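Local coordinates for protein ATP:cob(I)alamin adenosyltransferase (Salmonella enterica subsp. enterica serovar Livingstone, PDB 5CX7) that probably converts cob(I)alamin to adenosylcobalamin for propanediol dehydratase, the crystallised portion being its heme-binding C-terminal domain, at residues Gly44-Thr47 with Val48-Arg51; Met73-Ala76 with Thr77-Ser81. All blocks are in the same frame, centred on the assembly; numbering follows the deposited sequence.

Contact 1: residues Gly44-Thr47 with Val48-Arg51. With HEM (protoporphyrin IX containing Fe), chain B.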
loop_
_atom_site.group_PDB
_atom_site.type_symbol
_atom_site.label_atom_id
_atom_site.label_comp_id
_atom_site.label_asym_id
_atom_site.label_seq_id
_atom_site.Cartn_x
_atom_site.Cartn_y
_atom_site.Cartn_z
ATOM N N GLY E 44 -1.006 -19.953 -8.062
ATOM C CA GLY E 44 -0.356 -19.104 -7.052
ATOM C C GLY E 44 -1.122 -18.873 -5.757
ATOM O O GLY E 44 -0.680 -18.103 -4.935
ATOM N N THR E 45 -2.221 -19.585 -5.545
ATOM C CA THR E 45 -2.949 -19.462 -4.322
ATOM C C THR E 45 -2.249 -20.207 -3.219
ATOM O O THR E 45 -1.982 -21.445 -3.329
ATOM C CB THR E 45 -4.392 -19.982 -4.471
ATOM O OG1 THR E 45 -5.002 -19.259 -5.546
ATOM C CG2 THR E 45 -5.243 -19.792 -3.196
ATOM N N GLU E 46 -2.077 -19.546 -2.087
ATOM C CA GLU E 46 -1.602 -20.213 -0.863
ATOM C C GLU E 46 -2.407 -21.415 -0.492
ATOM O O GLU E 46 -3.606 -21.289 -0.230
ATOM C CB GLU E 46 -1.642 -19.282 0.399
ATOM C CG GLU E 46 -0.454 -18.411 0.304
ATOM C CD GLU E 46 -0.135 -17.591 1.623
ATOM O OE1 GLU E 46 0.136 -16.318 1.690
ATOM O OE2 GLU E 46 -0.177 -18.324 2.642
ATOM N N THR E 47 -1.729 -22.551 -0.318
ATOM C CA THR E 47 -2.417 -23.793 -0.052
ATOM C C THR E 47 -2.023 -24.364 1.304
ATOM O O THR E 47 -2.881 -24.838 2.033
ATOM C CB THR E 47 -2.215 -24.786 -1.224
ATOM O OG1 THR E 47 -2.689 -24.158 -2.407
ATOM C CG2 THR E 47 -3.055 -26.081 -1.002
ATOM N N VAL E 48 -0.735 -24.319 1.626
ATOM C CA VAL E 48 -0.252 -24.719 2.901
ATOM C C VAL E 48 0.785 -23.747 3.381
ATOM O O VAL E 48 1.648 -23.359 2.607
ATOM C CB VAL E 48 0.437 -26.129 2.895
ATOM C CG1 VAL E 48 0.825 -26.583 4.325
ATOM C CG2 VAL E 48 -0.458 -27.176 2.296
ATOM N N THR E 49 0.718 -23.409 4.661
ATOM C CA THR E 49 1.803 -22.744 5.299
ATOM C C THR E 49 2.042 -23.453 6.615
ATOM O O THR E 49 1.113 -23.729 7.340
ATOM C CB THR E 49 1.496 -21.223 5.581
ATOM O OG1 THR E 49 1.270 -20.585 4.340
ATOM C CG2 THR E 49 2.711 -20.522 6.209
ATOM N N TRP E 50 3.298 -23.594 6.983
ATOM C CA TRP E 50 3.691 -24.116 8.292
ATOM C C TRP E 50 4.924 -23.453 8.797
ATOM O O TRP E 50 5.942 -23.389 8.142
ATOM C CB TRP E 50 3.977 -25.645 8.176
ATOM C CG TRP E 50 4.210 -26.251 9.506
ATOM C CD1 TRP E 50 5.366 -26.222 10.230
ATOM C CD2 TRP E 50 3.239 -26.863 10.342
ATOM N NE1 TRP E 50 5.190 -26.855 11.440
ATOM C CE2 TRP E 50 3.891 -27.251 11.535
ATOM C CE3 TRP E 50 1.886 -27.170 10.185
ATOM C CZ2 TRP E 50 3.236 -27.920 12.555
ATOM C CZ3 TRP E 50 1.237 -27.876 11.216
ATOM C CH2 TRP E 50 1.890 -28.199 12.374
ATOM N N ARG E 51 4.842 -22.860 9.995
ATOM C CA ARG E 51 5.959 -22.180 10.588
ATOM C C ARG E 51 6.488 -22.943 11.761
ATOM O O ARG E 51 5.764 -23.179 12.718
ATOM C CB ARG E 51 5.580 -20.783 11.106
ATOM C CG ARG E 51 6.691 -20.065 11.859
ATOM C CD ARG E 51 6.323 -18.610 12.252
ATOM N NE ARG E 51 7.483 -17.960 12.874
ATOM C CZ ARG E 51 7.806 -17.953 14.166
ATOM N NH1 ARG E 51 7.031 -18.515 15.092
ATOM N NH2 ARG E 51 8.918 -17.315 14.558
HETATM C CHA HEM B . -1.110 -37.796 9.899
HETATM C CHB HEM B . -3.424 -33.752 8.486
HETATM C CHC HEM B . 0.823 -31.495 8.966
HETATM C CHD HEM B . 2.927 -35.427 10.766
HETATM C C1A HEM B . -2.031 -36.906 9.447
HETATM C C2A HEM B . -3.323 -37.263 9.035
HETATM C C3A HEM B . -3.967 -36.125 8.632
HETATM C C4A HEM B . -3.111 -35.042 8.809
HETATM C CMA HEM B . -5.378 -36.025 8.078
HETATM C CAA HEM B . -3.917 -38.666 8.984
HETATM C CBA HEM B . -3.766 -39.129 7.512
HETATM C CGA HEM B . -3.501 -40.606 7.350
HETATM O O1A HEM B . -4.450 -41.356 6.997
HETATM O O2A HEM B . -2.340 -41.055 7.548
HETATM C C1B HEM B . -2.465 -32.761 8.511
HETATM C C2B HEM B . -2.704 -31.446 8.107
HETATM C C3B HEM B . -1.513 -30.796 8.237
HETATM C C4B HEM B . -0.513 -31.779 8.720
HETATM C CMB HEM B . -4.070 -30.935 7.630
HETATM C CAB HEM B . -1.369 -29.359 7.935
HETATM C CBB HEM B . -0.301 -28.605 8.050
HETATM C C1C HEM B . 1.781 -32.353 9.476
HETATM C C2C HEM B . 3.138 -31.991 9.735
HETATM C C3C HEM B . 3.736 -33.145 10.268
HETATM C C4C HEM B . 2.717 -34.160 10.299
HETATM C CMC HEM B . 3.797 -30.624 9.484
HETATM C CAC HEM B . 5.131 -33.426 10.746
HETATM C CBC HEM B . 6.132 -32.583 10.786
HETATM C C1D HEM B . 1.934 -36.373 10.651
HETATM C C2D HEM B . 2.264 -37.732 11.092
HETATM C C3D HEM B . 1.146 -38.443 10.839
HETATM C C4D HEM B . 0.158 -37.476 10.281
HETATM C CMD HEM B . 3.583 -38.187 11.697
HETATM C CAD HEM B . 0.946 -39.932 11.144
HETATM C CBD HEM B . 1.807 -40.882 10.305
HETATM C CGD HEM B . 1.006 -41.685 9.302
HETATM O O1D HEM B . 1.144 -42.951 9.234
HETATM O O2D HEM B . 0.237 -41.077 8.515
HETATM N NA HEM B . -1.906 -35.524 9.273
HETATM N NB HEM B . -1.188 -32.904 8.860
HETATM N NC HEM B . 1.566 -33.675 9.767
HETATM N ND HEM B . 0.666 -36.259 10.162
HETATM FE FE HEM B . -0.246 -34.659 9.507
#

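Contact 2: residues Met73-Ala76 with Thr77-Ser81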
loop_
_atom_site.group_PDB
_atom_site.type_symbol
_atom_site.label_atom_id
_atom_site.label_comp_id
_atom_site.label_asym_id
_atom_site.label_seq_id
_atom_site.Cartn_x
_atom_site.Cartn_y
_atom_site.Cartn_z
ATOM N N MET E 73 6.631 -17.190 -12.416
ATOM C CA MET E 73 7.675 -17.189 -13.391
ATOM C C MET E 73 8.068 -18.592 -13.959
ATOM O O MET E 73 8.999 -18.643 -14.763
ATOM C CB MET E 73 8.898 -16.529 -12.818
ATOM C CG MET E 73 8.461 -15.146 -12.348
ATOM S SD MET E 73 9.610 -13.874 -12.461
ATOM C CE MET E 73 9.971 -13.853 -14.201
ATOM N N LYS E 74 7.364 -19.625 -13.549
ATOM C CA LYS E 74 7.629 -21.009 -13.993
ATOM C C LYS E 74 9.089 -21.375 -13.876
ATOM O O LYS E 74 9.707 -21.890 -14.809
ATOM C CB LYS E 74 7.116 -21.237 -15.425
ATOM C CG LYS E 74 5.660 -21.075 -15.551
ATOM C CD LYS E 74 5.220 -21.261 -17.037
ATOM C CE LYS E 74 3.780 -20.932 -17.230
ATOM N NZ LYS E 74 3.391 -20.984 -18.688
ATOM N N THR E 75 9.688 -21.095 -12.720
ATOM C CA THR E 75 11.095 -21.270 -12.539
ATOM C C THR E 75 11.424 -21.588 -11.087
ATOM O O THR E 75 10.613 -21.360 -10.223
ATOM C CB THR E 75 11.841 -19.967 -12.938
ATOM O OG1 THR E 75 13.239 -20.208 -12.960
ATOM C CG2 THR E 75 11.531 -18.886 -11.980
ATOM N N ALA E 76 12.598 -22.133 -10.804
ATOM C CA ALA E 76 13.086 -22.157 -9.405
ATOM C C ALA E 76 13.636 -20.727 -9.109
ATOM O O ALA E 76 14.217 -20.060 -10.023
ATOM C CB ALA E 76 14.169 -23.175 -9.220
ATOM N N THR E 77 13.522 -20.288 -7.868
ATOM C CA THR E 77 13.930 -18.927 -7.550
ATOM C C THR E 77 15.446 -18.684 -7.660
ATOM O O THR E 77 15.846 -17.583 -8.035
ATOM C CB THR E 77 13.397 -18.445 -6.227
ATOM O OG1 THR E 77 13.927 -19.255 -5.153
ATOM C CG2 THR E 77 11.912 -18.462 -6.194
ATOM N N HIS E 78 16.287 -19.726 -7.465
ATOM C CA HIS E 78 17.733 -19.549 -7.649
ATOM C C HIS E 78 18.113 -19.308 -9.108
ATOM O O HIS E 78 19.157 -18.721 -9.376
ATOM C CB HIS E 78 18.549 -20.735 -7.053
ATOM C CG HIS E 78 18.382 -22.015 -7.797
ATOM N ND1 HIS E 78 17.311 -22.863 -7.641
ATOM C CD2 HIS E 78 19.154 -22.566 -8.771
ATOM C CE1 HIS E 78 17.443 -23.911 -8.454
ATOM N NE2 HIS E 78 18.549 -23.744 -9.162
ATOM N N GLU E 79 17.282 -19.731 -10.044
ATOM C CA GLU E 79 17.467 -19.513 -11.451
ATOM C C GLU E 79 17.178 -18.060 -11.862
ATOM O O GLU E 79 17.530 -17.687 -12.941
ATOM C CB GLU E 79 16.610 -20.467 -12.263
ATOM C CG GLU E 79 16.768 -21.941 -11.842
ATOM C CD GLU E 79 16.046 -22.923 -12.721
ATOM O OE1 GLU E 79 14.802 -22.766 -12.812
ATOM O OE2 GLU E 79 16.685 -23.878 -13.226
ATOM N N LEU E 80 16.589 -17.259 -10.979
ATOM C CA LEU E 80 16.437 -15.823 -11.231
ATOM C C LEU E 80 17.615 -14.965 -10.781
ATOM O O LEU E 80 17.655 -13.811 -11.120
ATOM C CB LEU E 80 15.145 -15.373 -10.574
ATOM C CG LEU E 80 13.832 -15.980 -11.034
ATOM C CD1 LEU E 80 12.683 -15.466 -10.178
ATOM C CD2 LEU E 80 13.570 -15.736 -12.512
ATOM N N SER E 81 18.545 -15.512 -9.978
ATOM C CA SER E 81 19.568 -14.692 -9.348
ATOM C C SER E 81 20.459 -13.993 -10.343
ATOM O O SER E 81 20.647 -12.792 -10.208
ATOM C CB SER E 81 20.447 -15.514 -8.408
ATOM O OG SER E 81 19.583 -16.206 -7.532
#

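Contact 1: residues Gly44-Thr47 with Val48-Arg51
Thr47 and Val48 sit side by side in a classic beta bulge of strand 46-51, both facing Ile39 on the antiparallel strand 36-41, with Thr47 at a psi of -43° where an extended strand would have a large positive value. The extra residue shifts the facing of the strand, and this is why Glu46 and Thr49, three apart, come out on one face. The extended Glu46 chain reaches along that face, and its OE2 receives a weak hydrogen bond from Thr49 OG1 at 3.2 Å. The hydroxyl is turned back for this: with chi1 at -61°, OG1 of Thr49 stands beside its own backbone N, opposite the carbonyl carbon. Glu46 OE2 also comes close to its counterpart, Glu46 OE2 of the second subunit, a pairing of like charges that may raise the carboxylate's pKa. At the bulge itself, the CG2 branch of Val48 lies against the peptide just before it, 3.4 Å from Thr47 C.

Two residues beyond Val48, Trp50 meets the heme. The methyl carbon CMC of the porphyrin sits 3.8 Å above the plane of the Trp50 ring system, over its centre, a CH-pi arrangement, while the vinyl carbon CBB comes within 3.4 Å of CE3 of Trp50. Thr47, Val48 and Trp50 also touch helix 14-31, the helix of His18, which is probably an axial ligand of the iron. Val48, Thr49 and Trp50 pair with a strand of the second subunit. Overall this is a bulged strand of the HbpS-like domain, outermost in the sheet of its own chain, through which that sheet is continued into the second subunit while its far end lines the heme pocket.

Contact 2: residues Met73-Ala76 with Thr77-Ser81
Thr75 and Glu79 run past one another in opposite directions, so that the carboxylate of Glu79 folds back over the start of the turn. Its extended chain leaves CB with CG beside the backbone N (chi1 -51°), and OE1 of Glu79 accepts a hydrogen bond from Ala76 N at 3.0 Å. That bond is fairly straight, 158° at the hydrogen, and meets the carboxylate on its anti side, 32° out of plane. A bond from Glu79 N to Ala76 O, 3.1 Å long, closes the same turn from the other direction; it is more bent, and the donor sits well above the carbonyl plane. With these two bonds Glu79 grips Ala76 at both its backbone N and its O. Thr75 OG1 lies between two acceptors, 3.0 Å from Glu79 OE1 and close to Ala76 O as well.

The methyl of Thr75 points the other way: CG2 packs 3.8 Å from CD2 of Leu80. The bent chain of Met73 crosses Leu80 obliquely and brings SD to 4.1 Å from its CD1. On the opposite flank of the turn the His78 ring comes up beside Ala76, with CE1 of His78 3.4 Å from CB of Ala76, while CG of Glu79 lies 3.7 Å off one face of that ring, toward its rim.

This turn follows directly on helix 59-72, which ends in a Schellman motif with Lys74 at positive phi. Thr77 and Leu80 rest on Thr69 of that helix, Thr77 OG1 is hydrogen-bonded to Phe104 O, just before strand 107-112, and to Gly107 N, at its start, and Lys74 NZ reaches Asp54 O of a neighbouring subunit.

Going from the N terminus, the chain first lays down helix 14-31 and strand 36-41, then turns into strand 46-51, where contact 1 forms without enclosing any loop. Helix 59-72 follows, and contact 2 comes directly after its end, again between adjoining segments. The two are therefore in series, neither nesting nor crossing, and they lie on opposite sides of the chain's centre, their own centres about 19 Å apart and their nearest atoms about 9 Å apart. Helix 59-72 links them: side chains of both contacts rest on it. Contact 1 belongs to the outermost strand of this chain's sheet, the heme and the second subunit, contact 2 to the route leading away toward strand 107-112.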